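Local coordinates for putative surface anchored protein (Clostridium perfringens B, PDB 4NI6) that probably serves as one Ig-like repeat in the shaft of a cell-surface adhesin, stabilised by an autocatalytically formed internal Thr-Gln ester cross-link, at residues S23-D35 against W83-G95. Sequence-based numbering, arbitrary orientation.
Sequences SFENSKDGVDVKD and WELDFGNQKLQVG
Val33 lays its CG1 branch against the ring of Phe87, CG1 to CD2 3.8 Å, while its other methyl, CG2, faces CG of Gln90 and CD1 of Leu92. CG1 is trans to the backbone N (chi1 180°), which turns the two methyls to separate neighbours. The carbonyl O of Val33 lies in the plane of the Phe87 ring at its edge and accepts the backbone N-H of Phe87, N to O 2.9 Å. Strands 31-35 and 83-90 run antiparallel, and paired backbone bonds join Val31 to Gln90 and Asp35 to Leu85. Between these, Phe87 and Gly88 form a beta bulge opposite Val33, whose own N-H goes to Gly88 O. Within the bulge Asp86 OD1 accepts from Gly88 N in an Asx turn, and Gln90, bent at chi2 (-70°), reaches back with NE2 to Phe87 O, 2.9 Å away.

On the face bearing Asp32 and Asn89, the Asn89 amide bridges the start of the strand. Its ND2 donates to Asp29 O at 3.0 Å and, at 3.3 Å, to Asp32 OD1, with amide and carboxylate planes 73° apart. Lys34 runs alongside Asp86, its CG 3.4 Å from OD1, but NZ stays beyond salt-bridge distance.

Beyond the end of strand 83-90, Val94 packs on Ser27 and Phe24, which precede strand 31-35: CG2 approaches Ser27 OG, and CG1 meets the Phe24 ring at its edge, 3.8 Å from CD1. Ser27 OG itself donates to Phe24 O, and one water donates to both Ser27 O and Leu92 O, tying the two loops together. Val33 and Leu92 also meet Leu137 of strand 121-139, so the pair faces the opposing sheet, as expected of an edge strand and its neighbour in an Ig-like beta sandwich.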
loop_
_atom_site.group_PDB
_atom_site.type_symbol
_atom_site.label_atom_id
_atom_site.label_comp_id
_atom_site.label_asym_id
_atom_site.label_seq_id
_atom_site.Cartn_x
_atom_site.Cartn_y
_atom_site.Cartn_z
ATOM N N SER A 23 19.916 -0.836 0.462
ATOM C CA SER A 23 21.268 -0.380 0.726
ATOM C C SER A 23 21.535 0.916 0.001
ATOM O O SER A 23 20.951 1.210 -1.045
ATOM C CB SER A 23 22.310 -1.418 0.315
ATOM O OG SER A 23 22.352 -1.526 -1.091
ATOM N N PHE A 24 22.565 1.604 0.471
ATOM C CA PHE A 24 22.996 2.829 -0.167
ATOM C C PHE A 24 23.325 2.591 -1.642
ATOM O O PHE A 24 22.821 3.303 -2.521
ATOM C CB PHE A 24 24.200 3.407 0.575
ATOM C CG PHE A 24 24.864 4.506 -0.161
ATOM C CD1 PHE A 24 24.242 5.719 -0.328
ATOM C CD2 PHE A 24 26.151 4.357 -0.626
ATOM C CE1 PHE A 24 24.754 6.676 -1.155
ATOM C CE2 PHE A 24 26.741 5.364 -1.373
ATOM C CZ PHE A 24 26.075 6.562 -1.559
ATOM N N GLU A 25 24.116 1.563 -1.947
ATOM C CA GLU A 25 24.444 1.270 -3.350
ATOM C C GLU A 25 23.208 0.892 -4.199
ATOM O O GLU A 25 23.048 1.355 -5.332
ATOM C CB GLU A 25 25.533 0.190 -3.427
ATOM C CG GLU A 25 26.860 0.597 -2.798
ATOM C CD GLU A 25 27.955 -0.442 -2.984
ATOM O OE1 GLU A 25 27.658 -1.545 -3.490
ATOM O OE2 GLU A 25 29.127 -0.138 -2.658
ATOM N N ASN A 26 22.303 0.112 -3.622
ATOM C CA ASN A 26 21.115 -0.363 -4.342
ATOM C C ASN A 26 20.106 0.736 -4.673
ATOM O O ASN A 26 19.275 0.589 -5.571
ATOM C CB ASN A 26 20.428 -1.485 -3.563
ATOM C CG ASN A 26 21.096 -2.830 -3.776
ATOM O OD1 ASN A 26 20.437 -3.872 -3.769
ATOM N ND2 ASN A 26 22.418 -2.817 -3.944
ATOM N N SER A 27 20.260 1.884 -4.018
ATOM C CA SER A 27 19.439 3.048 -4.273
ATOM C C SER A 27 19.804 3.827 -5.531
ATOM O O SER A 27 19.042 4.720 -5.916
ATOM C CB SER A 27 19.473 3.985 -3.064
ATOM O OG SER A 27 20.673 4.738 -3.035
ATOM N N LYS A 28 20.961 3.558 -6.128
ATOM C CA LYS A 28 21.455 4.429 -7.182
ATOM C C LYS A 28 20.450 4.742 -8.287
ATOM O O LYS A 28 20.324 5.903 -8.695
ATOM C CB LYS A 28 22.684 3.792 -7.821
ATOM N N ASP A 29 20.008 3.659 -8.925
ATOM C CA ASP A 29 19.110 3.673 -10.086
ATOM C C ASP A 29 17.615 3.834 -9.744
ATOM O O ASP A 29 16.746 3.549 -10.581
ATOM C CB ASP A 29 19.286 2.356 -10.854
ATOM C CG ASP A 29 19.132 1.116 -9.936
ATOM O OD1 ASP A 29 19.160 1.325 -8.633
ATOM O OD2 ASP A 29 19.066 -0.085 -10.527
ATOM N N GLY A 30 17.319 4.252 -8.516
ATOM C CA GLY A 30 15.952 4.203 -7.996
ATOM C C GLY A 30 15.680 2.869 -7.334
ATOM O O GLY A 30 16.509 1.959 -7.346
ATOM N N VAL A 31 14.435 2.719 -6.900
ATOM C CA VAL A 31 13.975 1.569 -6.107
ATOM C C VAL A 31 12.636 1.137 -6.706
ATOM O O VAL A 31 11.736 1.960 -6.851
ATOM C CB VAL A 31 13.792 1.987 -4.626
ATOM C CG1 VAL A 31 13.331 0.811 -3.781
ATOM C CG2 VAL A 31 15.091 2.587 -4.069
ATOM N N ASP A 32 12.536 -0.125 -7.132
ATOM C CA ASP A 32 11.237 -0.684 -7.545
ATOM C C ASP A 32 10.380 -0.988 -6.330
ATOM O O ASP A 32 10.803 -1.724 -5.446
ATOM C CB ASP A 32 11.440 -1.945 -8.385
ATOM C CG ASP A 32 12.317 -1.704 -9.599
ATOM O OD1 ASP A 32 12.445 -0.540 -10.047
ATOM O OD2 ASP A 32 12.902 -2.687 -10.091
ATOM N N VAL A 33 9.209 -0.368 -6.249
ATOM C CA VAL A 33 8.400 -0.492 -5.038
ATOM C C VAL A 33 7.075 -1.143 -5.407
ATOM O O VAL A 33 6.366 -0.661 -6.284
ATOM C CB VAL A 33 8.113 0.878 -4.401
ATOM C CG1 VAL A 33 7.262 0.734 -3.130
ATOM C CG2 VAL A 33 9.418 1.588 -4.076
ATOM N N LYS A 34 6.822 -2.288 -4.796
ATOM C CA LYS A 34 5.585 -3.031 -5.011
ATOM C C LYS A 34 4.934 -3.255 -3.653
ATOM O O LYS A 34 5.548 -3.063 -2.594
ATOM C CB LYS A 34 5.875 -4.398 -5.650
ATOM C CG LYS A 34 6.421 -4.344 -7.059
ATOM C CD LYS A 34 6.705 -5.742 -7.577
ATOM C CE LYS A 34 7.787 -5.721 -8.646
ATOM N NZ LYS A 34 7.614 -6.823 -9.632
ATOM N N ASP A 35 3.630 -3.506 -3.646
ATOM C CA ASP A 35 2.931 -3.754 -2.394
ATOM C C ASP A 35 1.957 -4.918 -2.579
ATOM O O ASP A 35 1.312 -5.029 -3.632
ATOM C CB ASP A 35 2.120 -2.511 -2.002
ATOM C CG ASP A 35 1.684 -2.509 -0.544
ATOM O OD1 ASP A 35 2.596 -2.648 0.316
ATOM O OD2 ASP A 35 0.485 -2.304 -0.233
ATOM N N TRP A 83 -4.147 -9.038 -3.439
ATOM C CA TRP A 83 -3.898 -8.212 -4.614
ATOM C C TRP A 83 -2.455 -7.751 -4.590
ATOM O O TRP A 83 -1.803 -7.797 -3.551
ATOM C CB TRP A 83 -4.788 -6.980 -4.619
ATOM C CG TRP A 83 -6.259 -7.262 -4.718
ATOM C CD1 TRP A 83 -6.911 -8.135 -5.576
ATOM C CD2 TRP A 83 -7.306 -6.520 -4.035
ATOM N NE1 TRP A 83 -8.266 -8.058 -5.359
ATOM C CE2 TRP A 83 -8.566 -7.070 -4.483
ATOM C CE3 TRP A 83 -7.317 -5.576 -3.042
ATOM C CZ2 TRP A 83 -9.791 -6.624 -3.979
ATOM C CZ3 TRP A 83 -8.524 -5.068 -2.602
ATOM C CH2 TRP A 83 -9.747 -5.634 -3.015
ATOM N N GLU A 84 -1.992 -7.246 -5.721
ATOM C CA GLU A 84 -0.692 -6.586 -5.841
ATOM C C GLU A 84 -0.871 -5.227 -6.473
ATOM O O GLU A 84 -1.728 -5.058 -7.347
ATOM C CB GLU A 84 0.254 -7.445 -6.682
ATOM C CG GLU A 84 0.555 -8.751 -5.987
ATOM C CD GLU A 84 1.554 -9.573 -6.740
ATOM O OE1 GLU A 84 2.406 -8.978 -7.433
ATOM O OE2 GLU A 84 1.483 -10.811 -6.662
ATOM N N LEU A 85 0.031 -4.302 -6.123
ATOM C CA LEU A 85 0.035 -2.950 -6.687
ATOM C C LEU A 85 1.488 -2.524 -6.895
ATOM O O LEU A 85 2.261 -2.483 -5.939
ATOM C CB LEU A 85 -0.664 -1.960 -5.749
ATOM C CG LEU A 85 -0.808 -0.559 -6.336
ATOM C CD1 LEU A 85 -2.144 0.067 -5.992
ATOM C CD2 LEU A 85 0.299 0.311 -5.805
ATOM N N ASP A 86 1.869 -2.256 -8.140
ATOM C CA ASP A 86 3.267 -2.017 -8.505
ATOM C C ASP A 86 3.433 -0.527 -8.802
ATOM O O ASP A 86 2.839 -0.015 -9.757
ATOM C CB ASP A 86 3.582 -2.850 -9.769
ATOM C CG ASP A 86 5.045 -2.871 -10.148
ATOM O OD1 ASP A 86 5.830 -2.117 -9.539
ATOM O OD2 ASP A 86 5.397 -3.679 -11.037
ATOM N N PHE A 87 4.231 0.169 -7.990
ATOM C CA PHE A 87 4.505 1.575 -8.219
ATOM C C PHE A 87 5.586 1.781 -9.281
ATOM O O PHE A 87 5.876 2.916 -9.657
ATOM C CB PHE A 87 4.984 2.277 -6.932
ATOM C CG PHE A 87 3.915 2.400 -5.870
ATOM C CD1 PHE A 87 3.037 3.479 -5.870
ATOM C CD2 PHE A 87 3.908 1.540 -4.782
ATOM C CE1 PHE A 87 2.041 3.584 -4.907
ATOM C CE2 PHE A 87 2.929 1.666 -3.799
ATOM C CZ PHE A 87 2.005 2.697 -3.864
ATOM N N GLY A 88 6.248 0.706 -9.687
ATOM C CA GLY A 88 7.393 0.799 -10.589
ATOM C C GLY A 88 8.610 1.422 -9.930
ATOM O O GLY A 88 8.718 1.505 -8.709
ATOM N N ASN A 89 9.517 1.873 -10.777
ATOM C CA ASN A 89 10.766 2.474 -10.322
ATOM C C ASN A 89 10.544 3.849 -9.712
ATOM O O ASN A 89 9.862 4.688 -10.303
ATOM C CB ASN A 89 11.749 2.601 -11.503
ATOM C CG ASN A 89 13.101 3.169 -11.094
ATOM O OD1 ASN A 89 13.273 4.388 -11.027
ATOM N ND2 ASN A 89 13.974 2.295 -10.624
ATOM N N GLN A 90 11.045 4.037 -8.492
ATOM C CA GLN A 90 10.887 5.291 -7.781
ATOM C C GLN A 90 12.251 5.828 -7.424
ATOM O O GLN A 90 13.109 5.107 -6.918
ATOM C CB GLN A 90 10.052 5.063 -6.514
ATOM C CG GLN A 90 8.625 4.594 -6.816
ATOM C CD GLN A 90 7.803 5.705 -7.445
ATOM O OE1 GLN A 90 7.930 6.856 -7.058
ATOM N NE2 GLN A 90 6.895 5.348 -8.343
ATOM N N LYS A 91 12.437 7.109 -7.668
ATOM C CA LYS A 91 13.747 7.688 -7.396
ATOM C C LYS A 91 13.782 8.302 -5.988
ATOM O O LYS A 91 13.391 9.453 -5.797
ATOM C CB LYS A 91 14.197 8.666 -8.507
ATOM C CG LYS A 91 14.401 8.052 -9.904
ATOM C CD LYS A 91 15.753 7.373 -10.110
ATOM C CE LYS A 91 15.818 6.668 -11.468
ATOM N NZ LYS A 91 16.092 7.631 -12.589
ATOM N N LEU A 92 13.972 7.424 -4.999
ATOM C CA LEU A 92 13.893 7.758 -3.566
ATOM C C LEU A 92 15.187 8.345 -2.979
ATOM O O LEU A 92 16.266 8.229 -3.580
ATOM C CB LEU A 92 13.479 6.522 -2.761
ATOM C CG LEU A 92 12.171 5.876 -3.243
ATOM C CD1 LEU A 92 11.762 4.713 -2.355
ATOM C CD2 LEU A 92 11.046 6.905 -3.260
ATOM N N GLN A 93 15.061 9.039 -1.842
ATOM C CA GLN A 93 16.184 9.804 -1.274
ATOM C C GLN A 93 16.936 8.924 -0.287
ATOM O O GLN A 93 16.360 8.375 0.667
ATOM C CB GLN A 93 15.647 11.056 -0.559
ATOM C CG GLN A 93 15.211 12.177 -1.497
ATOM C CD GLN A 93 14.402 13.260 -0.797
ATOM O OE1 GLN A 93 13.380 13.787 -1.375
ATOM N NE2 GLN A 93 14.862 13.625 0.427
ATOM N N VAL A 94 18.259 8.898 -0.439
ATOM C CA VAL A 94 19.108 8.196 0.520
ATOM C C VAL A 94 18.924 8.762 1.917
ATOM O O VAL A 94 18.945 9.992 2.121
ATOM C CB VAL A 94 20.588 8.197 0.088
ATOM C CG1 VAL A 94 21.527 7.806 1.236
ATOM C CG2 VAL A 94 20.761 7.262 -1.094
ATOM N N GLY A 95 18.776 7.870 2.894
ATOM C CA GLY A 95 18.563 8.292 4.266
ATOM C C GLY A 95 17.115 8.409 4.700
ATOM O O GLY A 95 16.843 8.602 5.885
HETATM O O HOH W 1 16.559 6.041 -5.027
#